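Local structure of concanavalin B (Canavalia ensiformis, 6CAF) at residues 267-270 / 271-275. The protein may act as a carbohydrate-binding protein and is a chitinase-like seed protein of glycosyl hydrolase family 18. Numbering follows the deposited sequence. Where two conformers were deposited one is given.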
loop_
_atom_site.group_PDB
_atom_site.type_symbol
_atom_site.label_atom_id
_atom_site.label_comp_id
_atom_site.label_asym_id
_atom_site.label_seq_id
_atom_site.Cartn_x
_atom_site.Cartn_y
_atom_site.Cartn_z
ATOM N N SER A 267 -7.949 10.986 -17.433
ATOM C CA SER A 267 -9.286 11.197 -18.006
ATOM C C SER A 267 -9.973 9.853 -18.321
ATOM O O SER A 267 -11.207 9.710 -18.211
ATOM C CB SER A 267 -9.195 12.043 -19.263
ATOM O OG SER A 267 -8.521 11.340 -20.292
ATOM N N ALA A 268 -9.173 8.863 -18.721
ATOM C CA ALA A 268 -9.722 7.527 -18.997
ATOM C C ALA A 268 -10.128 6.829 -17.705
ATOM O O ALA A 268 -11.133 6.118 -17.653
ATOM C CB ALA A 268 -8.725 6.676 -19.738
ATOM N N LEU A 269 -9.347 7.017 -16.655
ATOM C CA LEU A 269 -9.703 6.396 -15.379
ATOM C C LEU A 269 -11.074 6.908 -14.933
ATOM O O LEU A 269 -11.985 6.131 -14.579
ATOM C CB LEU A 269 -8.636 6.699 -14.330
ATOM C CG LEU A 269 -8.919 6.111 -12.947
ATOM C CD1 LEU A 269 -8.964 4.603 -12.998
ATOM C CD2 LEU A 269 -7.895 6.570 -11.924
ATOM N N ILE A 270 -11.248 8.220 -14.974
ATOM C CA ILE A 270 -12.475 8.837 -14.499
ATOM C C ILE A 270 -13.667 8.556 -15.396
ATOM O O ILE A 270 -14.763 8.271 -14.934
ATOM C CB ILE A 270 -12.285 10.344 -14.381
ATOM C CG1 ILE A 270 -11.293 10.635 -13.264
ATOM C CG2 ILE A 270 -13.613 11.076 -14.186
ATOM C CD1 ILE A 270 -11.806 10.288 -11.886
ATOM N N GLY A 271 -13.440 8.603 -16.691
ATOM C CA GLY A 271 -14.542 8.494 -17.631
ATOM C C GLY A 271 -14.836 7.103 -18.162
ATOM O O GLY A 271 -15.991 6.763 -18.436
ATOM N N GLN A 272 -13.792 6.312 -18.352
ATOM C CA GLN A 272 -13.877 5.013 -19.029
ATOM C C GLN A 272 -13.836 3.830 -18.088
ATOM O O GLN A 272 -14.272 2.760 -18.472
ATOM C CB GLN A 272 -12.713 4.799 -20.023
ATOM C CG GLN A 272 -12.612 5.771 -21.182
ATOM C CD GLN A 272 -11.403 5.498 -22.075
ATOM O OE1 GLN A 272 -10.898 4.360 -22.178
ATOM N NE2 GLN A 272 -10.917 6.548 -22.715
ATOM N N VAL A 273 -13.212 3.986 -16.911
ATOM C CA VAL A 273 -12.966 2.847 -16.041
ATOM C C VAL A 273 -13.824 2.876 -14.787
ATOM O O VAL A 273 -14.685 2.004 -14.602
ATOM C CB VAL A 273 -11.469 2.735 -15.683
ATOM C CG1 VAL A 273 -11.226 1.579 -14.716
ATOM C CG2 VAL A 273 -10.646 2.573 -16.952
ATOM N N LEU A 274 -13.646 3.883 -13.940
ATOM C CA LEU A 274 -14.335 3.887 -12.676
ATOM C C LEU A 274 -15.858 3.722 -12.753
ATOM O O LEU A 274 -16.430 2.989 -11.932
ATOM C CB LEU A 274 -13.965 5.123 -11.853
ATOM C CG LEU A 274 -12.505 5.263 -11.417
ATOM C CD1 LEU A 274 -12.320 6.537 -10.618
ATOM C CD2 LEU A 274 -12.013 4.062 -10.625
ATOM N N PRO A 275 -16.523 4.405 -13.705
ATOM C CA PRO A 275 -17.981 4.280 -13.705
ATOM C C PRO A 275 -18.492 2.872 -13.928
ATOM O O PRO A 275 -19.654 2.571 -13.627
ATOM C CB PRO A 275 -18.423 5.197 -14.858
ATOM C CG PRO A 275 -17.292 6.180 -14.980
ATOM C CD PRO A 275 -16.070 5.361 -14.713
HETATM O O HOH W 1 -10.381 9.354 -21.939
#
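Leu274 slants across both Leu269 and Ile270, with CD2 and CG against Leu269 and CD1 turned to Ile270. Its CD2 lies 3.9 Å from Leu269 CD1, and its CD1 lies 4.0 Å from Ile270 CD1, so the forked leucine end suits a place between two apolar neighbours. With CG set anti to its carbonyl carbon (chi1 -63°), the fork is carried back over the preceding turn. The contact with Leu269, five residues back, goes with a widening of the helix into a pi-type turn, in which Leu274 N donates to Leu269 O at 2.9 Å with an almost straight N-H...O angle of 176°. Pro275, having no N-H to give, sets its CD 3.2 Å from Ile270 O. On another flank, the extended chain of Gln272 lays the face of its amide over Ala268, whose small CB is 3.7 Å from Gln272 NE2; Gln272 OE1 is hydrogen-bonded to Tyr221 OH. Putting an alanine at Leu274 would probably open a gap beside the Leu269 and Ile270 methyls, leaving both freer to turn. Within this family's TIM barrel, Leu269 and Ile270 touch Ile304 of helix 300-308, while Leu269 reaches Leu251 and Leu274 reaches Leu249 of strand 247-252.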